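Local coordinates for protein dextranase (Pseudarthrobacter oxydans, PDB 6NZS) that probably catalyses the endohydrolysis of alpha-1,6-glucosidic linkages in dextran, as a glycoside hydrolase of family 49, at residues A[158-161]-A[166-169]; A[237-242]-A[264-269]; A[453-458]-A[462-467]. All coordinates share one frame; numbering follows the deposited sequence.

Contact 1 of 3, residues A[158-161]-A[166-169]; sequences YNDM and GKLT
Tyr158 and Thr169 pair at the end of an antiparallel beta hairpin in the N-terminal Ig-like domain, where strand 154-159 turns back as strand 168-169. They form a hydrogen-bonded pair: Tyr158 N gives to Thr169 O at 2.8 Å, and Thr169 N returns the bond to Tyr158 O. Asn159 and Leu168 follow as the non-hydrogen-bonded pair, and Leu168 sends CD2 back over the Tyr158 carbonyl. Beyond the strands the ladder runs on for one more rung, a nearly straight bond from Asp160 N to Lys167 O (172°).

Two side chains then finish the turn. The OD1 of Asn159 accepts Met161 N at 2.7 Å in an Asx turn, and it sits 3.1 Å from Gly166 CA. A side chain on Gly166 would run into that oxygen, and the backbone angles there suit glycine too. The amide end of Asn159 also reaches Tyr439 O, beyond the hairpin. Asp160 and Lys167 lie side by side, yet Lys167 NZ pairs with Glu72 and Asp160 OD1 also bonds Ser162. With CG of Asp160 between its backbone N and carbonyl carbon (chi1 72°), OD1 takes Lys167 N from above the carboxylate plane, at 3.1 Å.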
loop_
_atom_site.group_PDB
_atom_site.type_symbol
_atom_site.label_atom_id
_atom_site.label_comp_id
_atom_site.label_asym_id
_atom_site.label_seq_id
_atom_site.Cartn_x
_atom_site.Cartn_y
_atom_site.Cartn_z
ATOM N N TYR A 158 -0.872 12.176 17.842
ATOM C CA TYR A 158 -0.012 12.092 19.017
ATOM C C TYR A 158 -0.149 10.734 19.689
ATOM O O TYR A 158 -1.193 10.090 19.610
ATOM C CB TYR A 158 -0.412 13.150 20.056
ATOM C CG TYR A 158 -0.212 14.559 19.578
ATOM C CD1 TYR A 158 -1.208 15.214 18.862
ATOM C CD2 TYR A 158 0.967 15.239 19.839
ATOM C CE1 TYR A 158 -1.033 16.516 18.417
ATOM C CE2 TYR A 158 1.150 16.542 19.394
ATOM C CZ TYR A 158 0.153 17.167 18.676
ATOM O OH TYR A 158 0.330 18.469 18.238
ATOM N N ASN A 159 0.910 10.314 20.372
ATOM C CA ASN A 159 0.863 9.131 21.218
ATOM C C ASN A 159 0.665 9.621 22.644
ATOM O O ASN A 159 1.448 10.442 23.132
ATOM C CB ASN A 159 2.146 8.302 21.087
ATOM C CG ASN A 159 2.067 6.974 21.839
ATOM O OD1 ASN A 159 1.321 6.845 22.809
ATOM N ND2 ASN A 159 2.837 5.993 21.398
ATOM N N ASP A 160 -0.411 9.165 23.288
ATOM C CA ASP A 160 -0.684 9.609 24.655
ATOM C C ASP A 160 0.190 8.927 25.703
ATOM O O ASP A 160 0.095 9.266 26.895
ATOM C CB ASP A 160 -2.186 9.528 24.989
ATOM C CG ASP A 160 -2.708 8.097 25.153
ATOM O OD1 ASP A 160 -1.931 7.118 25.139
ATOM O OD2 ASP A 160 -3.941 7.957 25.303
ATOM N N MET A 161 1.024 7.973 25.287
ATOM C CA MET A 161 2.013 7.322 26.139
ATOM C C MET A 161 1.390 6.462 27.229
ATOM O O MET A 161 2.071 6.090 28.194
ATOM C CB MET A 161 3.043 8.312 26.700
ATOM C CG MET A 161 3.705 9.157 25.596
ATOM S SD MET A 161 4.468 8.145 24.307
ATOM C CE MET A 161 6.023 7.797 25.093
ATOM N N GLY A 166 1.170 2.902 24.398
ATOM C CA GLY A 166 0.504 4.134 24.060
ATOM C C GLY A 166 -0.683 3.889 23.154
ATOM O O GLY A 166 -0.939 2.780 22.674
ATOM N N LYS A 167 -1.427 4.965 22.927
ATOM C CA LYS A 167 -2.559 4.985 22.016
ATOM C C LYS A 167 -2.500 6.297 21.254
ATOM O O LYS A 167 -2.040 7.313 21.782
ATOM C CB LYS A 167 -3.896 4.931 22.772
ATOM C CG LYS A 167 -4.138 3.630 23.526
ATOM C CD LYS A 167 -4.774 2.584 22.630
ATOM C CE LYS A 167 -4.630 1.178 23.206
ATOM N NZ LYS A 167 -4.747 0.136 22.146
ATOM N N LEU A 168 -2.964 6.272 20.009
ATOM C CA LEU A 168 -3.011 7.500 19.232
ATOM C C LEU A 168 -4.194 8.370 19.650
ATOM O O LEU A 168 -5.271 7.878 19.999
ATOM C CB LEU A 168 -3.088 7.204 17.734
ATOM C CG LEU A 168 -1.799 6.671 17.121
ATOM C CD1 LEU A 168 -2.021 6.490 15.633
ATOM C CD2 LEU A 168 -0.618 7.588 17.373
ATOM N N THR A 169 -3.983 9.681 19.601
ATOM C CA THR A 169 -5.014 10.655 19.918
ATOM C C THR A 169 -4.714 11.931 19.148
ATOM O O THR A 169 -3.576 12.181 18.740
ATOM C CB THR A 169 -5.045 10.929 21.430
ATOM O OG1 THR A 169 -6.034 11.925 21.722
ATOM C CG2 THR A 169 -3.685 11.426 21.899
#

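Contact 2 of 3, residues A[237-242]-A[264-269]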
loop_
_atom_site.group_PDB
_atom_site.type_symbol
_atom_site.label_atom_id
_atom_site.label_comp_id
_atom_site.label_asym_id
_atom_site.label_seq_id
_atom_site.Cartn_x
_atom_site.Cartn_y
_atom_site.Cartn_z
ATOM N N TYR A 237 -21.469 -2.364 -9.322
ATOM C CA TYR A 237 -21.780 -3.779 -9.165
ATOM C C TYR A 237 -21.563 -4.177 -7.710
ATOM O O TYR A 237 -20.661 -3.664 -7.045
ATOM C CB TYR A 237 -20.885 -4.637 -10.077
ATOM C CG TYR A 237 -20.832 -4.130 -11.505
ATOM C CD1 TYR A 237 -19.959 -3.110 -11.880
ATOM C CD2 TYR A 237 -21.661 -4.672 -12.481
ATOM C CE1 TYR A 237 -19.922 -2.637 -13.186
ATOM C CE2 TYR A 237 -21.623 -4.224 -13.789
ATOM C CZ TYR A 237 -20.756 -3.207 -14.141
ATOM O OH TYR A 237 -20.740 -2.764 -15.445
ATOM N N SER A 238 -22.392 -5.101 -7.213
ATOM C CA SER A 238 -22.404 -5.457 -5.797
ATOM C C SER A 238 -22.425 -6.972 -5.637
ATOM O O SER A 238 -23.358 -7.633 -6.104
ATOM C CB SER A 238 -23.629 -4.850 -5.103
ATOM O OG SER A 238 -23.759 -5.364 -3.787
ATOM N N MET A 239 -21.412 -7.519 -4.958
ATOM C CA MET A 239 -21.401 -8.939 -4.616
ATOM C C MET A 239 -22.088 -9.232 -3.290
ATOM O O MET A 239 -22.464 -10.384 -3.042
ATOM C CB MET A 239 -19.968 -9.483 -4.574
ATOM C CG MET A 239 -19.289 -9.596 -5.938
ATOM S SD MET A 239 -17.755 -10.536 -5.858
ATOM C CE MET A 239 -16.905 -9.934 -7.317
ATOM N N GLY A 240 -22.263 -8.224 -2.443
ATOM C CA GLY A 240 -22.847 -8.400 -1.130
ATOM C C GLY A 240 -21.818 -8.765 -0.074
ATOM O O GLY A 240 -20.666 -9.101 -0.357
ATOM N N SER A 241 -22.254 -8.702 1.186
ATOM C CA SER A 241 -21.369 -9.043 2.294
ATOM C C SER A 241 -21.126 -10.539 2.432
ATOM O O SER A 241 -20.207 -10.933 3.161
ATOM C CB SER A 241 -21.962 -8.521 3.605
ATOM O OG SER A 241 -23.206 -9.153 3.872
ATOM N N ASP A 242 -21.915 -11.373 1.755
ATOM C CA ASP A 242 -21.916 -12.811 2.000
ATOM C C ASP A 242 -21.593 -13.621 0.749
ATOM O O ASP A 242 -22.006 -14.777 0.628
ATOM C CB ASP A 242 -23.239 -13.262 2.623
ATOM C CG ASP A 242 -24.448 -12.932 1.758
ATOM O OD1 ASP A 242 -24.314 -12.184 0.766
ATOM O OD2 ASP A 242 -25.550 -13.435 2.070
ATOM N N GLY A 264 -16.755 -6.194 -4.037
ATOM C CA GLY A 264 -16.561 -7.638 -4.053
ATOM C C GLY A 264 -15.084 -8.006 -4.010
ATOM O O GLY A 264 -14.238 -7.198 -3.637
ATOM N N ALA A 265 -14.811 -9.260 -4.379
ATOM C CA ALA A 265 -13.476 -9.846 -4.332
ATOM C C ALA A 265 -13.465 -11.037 -5.276
ATOM O O ALA A 265 -14.517 -11.571 -5.631
ATOM C CB ALA A 265 -13.092 -10.277 -2.915
ATOM N N PHE A 266 -12.267 -11.443 -5.695
ATOM C CA PHE A 266 -12.133 -12.484 -6.708
ATOM C C PHE A 266 -11.138 -13.531 -6.250
ATOM O O PHE A 266 -10.043 -13.201 -5.782
ATOM C CB PHE A 266 -11.662 -11.915 -8.050
ATOM C CG PHE A 266 -12.690 -11.081 -8.748
ATOM C CD1 PHE A 266 -13.715 -11.675 -9.463
ATOM C CD2 PHE A 266 -12.635 -9.696 -8.686
ATOM C CE1 PHE A 266 -14.668 -10.909 -10.102
ATOM C CE2 PHE A 266 -13.588 -8.924 -9.331
ATOM C CZ PHE A 266 -14.608 -9.532 -10.035
ATOM N N ARG A 267 -11.508 -14.796 -6.419
ATOM C CA ARG A 267 -10.596 -15.905 -6.204
ATOM C C ARG A 267 -10.564 -16.742 -7.471
ATOM O O ARG A 267 -11.611 -17.213 -7.935
ATOM C CB ARG A 267 -11.034 -16.774 -5.031
ATOM C CG ARG A 267 -10.202 -18.043 -4.942
ATOM C CD ARG A 267 -10.416 -18.780 -3.638
ATOM N NE ARG A 267 -9.593 -19.982 -3.590
ATOM C CZ ARG A 267 -9.639 -20.877 -2.614
ATOM N NH1 ARG A 267 -10.469 -20.701 -1.596
ATOM N NH2 ARG A 267 -8.855 -21.948 -2.657
ATOM N N PHE A 268 -9.372 -16.904 -8.037
ATOM C CA PHE A 268 -9.171 -17.855 -9.126
ATOM C C PHE A 268 -8.834 -19.174 -8.442
ATOM O O PHE A 268 -7.685 -19.442 -8.086
ATOM C CB PHE A 268 -8.059 -17.389 -10.055
ATOM C CG PHE A 268 -8.436 -16.217 -10.931
ATOM C CD1 PHE A 268 -8.440 -14.926 -10.426
ATOM C CD2 PHE A 268 -8.749 -16.406 -12.269
ATOM C CE1 PHE A 268 -8.756 -13.840 -11.244
ATOM C CE2 PHE A 268 -9.061 -15.333 -13.090
ATOM C CZ PHE A 268 -9.072 -14.047 -12.576
ATOM N N LEU A 269 -9.867 -19.995 -8.241
ATOM C CA LEU A 269 -9.730 -21.229 -7.476
ATOM C C LEU A 269 -8.859 -22.245 -8.196
ATOM O O LEU A 269 -8.123 -23.000 -7.550
ATOM C CB LEU A 269 -11.114 -21.812 -7.221
ATOM C CG LEU A 269 -11.211 -23.201 -6.592
ATOM C CD1 LEU A 269 -11.041 -23.108 -5.102
ATOM C CD2 LEU A 269 -12.549 -23.838 -6.945
#
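Met239 carries this buried contact almost alone, reaching from the end of strand 235-238 to Gly264, Ala265 and Phe266, where strand 266-268 begins. The apolar part comes first. Its CE methyl sits over one face of the Phe266 ring, 3.5 Å above the plane and offset toward the rim beside CZ, a CH-pi contact 3.9 Å from the centroid. SD stands above the same ring at 5.4 Å from the centroid, a more distant Met-aromatic contact, and the two side chains cross at about a right angle. An extended chain beyond CG (chi2 -169°, chi3 -158°) carries the methyl that far.

The polar part is slight: Ala265 N points at Met239 SD in a weak hydrogen bond of 3.5 Å, although its N-H is fairly straight at 161°. CE also lies 3.4 Å from Ala265 O.

The sulfur also packs against backbone: Met239 SD is 3.6 Å from Gly264 CA, and a CB on that glycine would collide with the sulfur. Around the pair, Ala245 touches both Met239 and Phe266, while Val219 meets the methionine and Leu222, Val254 and Leu316 meet the ring.

Strands 235-238 and 260-263 run parallel, one rung apart, as do 245-247 and 266-268 on another face; Met239, buried and bridging two such neighbouring coils, belongs to the core of the right-handed parallel beta-helix of family 49.

Contact 3 of 3, residues A[453-458]-A[462-467]; sequences SSHWED and TTKADP
Lys464 folds its aliphatic chain over the imidazole of His455, with CE 3.8 Å above the ring plane and offset toward the rim. This is a CH-pi contact, CE lying 4.0 Å from the ring centroid. Nearer the backbones the overlap is closer still, since Lys464 CB meets His455 CB at 3.5 Å. Bends at chi2 (-72°) and chi3 (-84°) lay the lysine across one face of the histidine and turn its end toward Glu457.

There NZ forms a salt bridge with Glu457 OE1 at 2.5 Å, a short bond that meets the oxygen nearly along its C-O axis. The glutamate stretches out beyond CG and crosses the lysine at about a right angle, while its CG lies against one face of the Trp456 ring. Glu457 is exposed and Lys464 partly so, which places the charged pair near the surface.

The imidazole has its own hold on the turn. His455 ND1 accepts Glu457 N at 3.0 Å in the ring plane, which fixes the ring's rotation and leaves a face for the lysine. Asp458 N bonds to His455 O at 3.0 Å, closing the turn. Cut back to an alanine, Lys464 would keep its CB contact, but Glu457 would probably be left without its charged mate and the ring face of His455 would lose the cover of CE.

Asp458 OD1 is engaged with Gly460 N farther along the loop. The arrangement is a type I beta turn, His455 to Asp458, against which Lys464 folds back from later in the same loop, the one linking strands 450-452 and 469-482 of the family 49 beta-helix.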
loop_
_atom_site.group_PDB
_atom_site.type_symbol
_atom_site.label_atom_id
_atom_site.label_comp_id
_atom_site.label_asym_id
_atom_site.label_seq_id
_atom_site.Cartn_x
_atom_site.Cartn_y
_atom_site.Cartn_z
ATOM N N SER A 453 10.803 -9.241 11.062
ATOM C CA SER A 453 10.151 -9.523 12.331
ATOM C C SER A 453 10.588 -10.885 12.863
ATOM O O SER A 453 10.980 -11.783 12.104
ATOM C CB SER A 453 8.632 -9.512 12.162
ATOM O OG SER A 453 7.978 -9.740 13.408
ATOM N N SER A 454 10.510 -11.033 14.184
ATOM C CA SER A 454 10.680 -12.330 14.826
ATOM C C SER A 454 9.548 -13.273 14.403
ATOM O O SER A 454 8.627 -12.896 13.678
ATOM C CB SER A 454 10.735 -12.131 16.337
ATOM O OG SER A 454 9.576 -11.451 16.785
ATOM N N HIS A 455 9.609 -14.522 14.881
ATOM C CA HIS A 455 8.754 -15.577 14.340
ATOM C C HIS A 455 7.294 -15.399 14.746
ATOM O O HIS A 455 6.984 -15.164 15.914
ATOM C CB HIS A 455 9.246 -16.940 14.816
ATOM C CG HIS A 455 8.867 -18.064 13.901
ATOM N ND1 HIS A 455 7.576 -18.533 13.790
ATOM C CD2 HIS A 455 9.611 -18.799 13.039
ATOM C CE1 HIS A 455 7.542 -19.515 12.905
ATOM N NE2 HIS A 455 8.763 -19.696 12.436
ATOM N N TRP A 456 6.393 -15.565 13.772
ATOM C CA TRP A 456 4.962 -15.422 14.038
ATOM C C TRP A 456 4.463 -16.415 15.084
ATOM O O TRP A 456 3.488 -16.131 15.785
ATOM C CB TRP A 456 4.153 -15.559 12.743
ATOM C CG TRP A 456 4.146 -16.950 12.159
ATOM C CD1 TRP A 456 5.013 -17.454 11.238
ATOM C CD2 TRP A 456 3.219 -18.004 12.457
ATOM N NE1 TRP A 456 4.687 -18.761 10.940
ATOM C CE2 TRP A 456 3.590 -19.121 11.679
ATOM C CE3 TRP A 456 2.114 -18.112 13.309
ATOM C CZ2 TRP A 456 2.895 -20.331 11.727
ATOM C CZ3 TRP A 456 1.425 -19.311 13.356
ATOM C CH2 TRP A 456 1.818 -20.406 12.570
ATOM N N GLU A 457 5.101 -17.582 15.197
ATOM C CA GLU A 457 4.637 -18.573 16.165
ATOM C C GLU A 457 4.905 -18.129 17.598
ATOM O O GLU A 457 4.196 -18.549 18.522
ATOM C CB GLU A 457 5.301 -19.922 15.905
ATOM C CG GLU A 457 4.779 -20.654 14.678
ATOM C CD GLU A 457 5.638 -21.850 14.297
ATOM O OE1 GLU A 457 6.659 -22.096 14.971
ATOM O OE2 GLU A 457 5.294 -22.540 13.316
ATOM N N ASP A 458 5.931 -17.301 17.806
ATOM C CA ASP A 458 6.281 -16.826 19.148
ATOM C C ASP A 458 7.257 -15.663 18.940
ATOM O O ASP A 458 8.465 -15.867 18.819
ATOM C CB ASP A 458 6.898 -17.918 20.002
ATOM C CG ASP A 458 7.179 -17.462 21.432
ATOM O OD1 ASP A 458 7.048 -16.254 21.729
ATOM O OD2 ASP A 458 7.531 -18.326 22.266
ATOM N N THR A 462 13.773 -16.471 20.943
ATOM C CA THR A 462 14.993 -16.280 20.170
ATOM C C THR A 462 15.509 -17.576 19.566
ATOM O O THR A 462 16.616 -17.590 19.017
ATOM C CB THR A 462 16.081 -15.604 21.002
ATOM O OG1 THR A 462 16.485 -16.477 22.068
ATOM C CG2 THR A 462 15.568 -14.291 21.583
ATOM N N THR A 463 14.726 -18.657 19.644
ATOM C CA THR A 463 15.142 -19.985 19.204
ATOM C C THR A 463 14.358 -20.474 17.991
ATOM O O THR A 463 14.285 -21.684 17.751
ATOM C CB THR A 463 15.040 -20.992 20.353
ATOM O OG1 THR A 463 13.685 -21.043 20.831
ATOM C CG2 THR A 463 15.968 -20.588 21.483
ATOM N N LYS A 464 13.790 -19.556 17.211
ATOM C CA LYS A 464 12.938 -19.897 16.081
ATOM C C LYS A 464 13.632 -19.724 14.734
ATOM O O LYS A 464 12.964 -19.788 13.697
ATOM C CB LYS A 464 11.657 -19.059 16.117
ATOM C CG LYS A 464 10.873 -19.157 17.421
ATOM C CD LYS A 464 10.204 -20.514 17.560
ATOM C CE LYS A 464 8.872 -20.563 16.835
ATOM N NZ LYS A 464 8.235 -21.917 16.950
ATOM N N ALA A 465 14.943 -19.506 14.725
ATOM C CA ALA A 465 15.699 -19.311 13.495
ATOM C C ALA A 465 16.126 -20.653 12.900
ATOM O O ALA A 465 16.038 -21.706 13.539
ATOM C CB ALA A 465 16.928 -18.442 13.758
ATOM N N ASP A 466 16.586 -20.603 11.650
ATOM C CA ASP A 466 17.106 -21.776 10.942
ATOM C C ASP A 466 18.405 -21.402 10.242
ATOM O O ASP A 466 18.379 -20.764 9.174
ATOM C CB ASP A 466 16.088 -22.314 9.943
ATOM C CG ASP A 466 16.494 -23.660 9.350
ATOM O OD1 ASP A 466 17.645 -24.091 9.565
ATOM O OD2 ASP A 466 15.652 -24.273 8.658
ATOM N N PRO A 467 19.557 -21.792 10.795
ATOM C CA PRO A 467 20.839 -21.481 10.142
ATOM C C PRO A 467 21.020 -22.144 8.786
ATOM O O PRO A 467 21.965 -21.788 8.069
ATOM C CB PRO A 467 21.885 -21.993 11.145
ATOM C CG PRO A 467 21.150 -22.120 12.444
ATOM C CD PRO A 467 19.740 -22.477 12.083
#

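In the fold
Along the chain the three contacts follow in series, each closing before the next opens. Contact 1 belongs to the N-terminal Ig-like domain, whereas contacts 2 and 3 lie in the beta-helix built from parallel strands. Within that solenoid, contact 2 is buried among its early coils and joins two of its faces, while contact 3 sits in a partly buried loop much later in the sequence. Centres of contacts 1 and 3 are about 29 Å apart, those of 2 and 3 about 35 Å and those of 1 and 2 about 37 Å; none touch. Contact 1 nevertheless meets the later part of the chain, Met161 O bonding Lys441 and Leu168 touching Glu409, so the first domain's hairpin rests against the second.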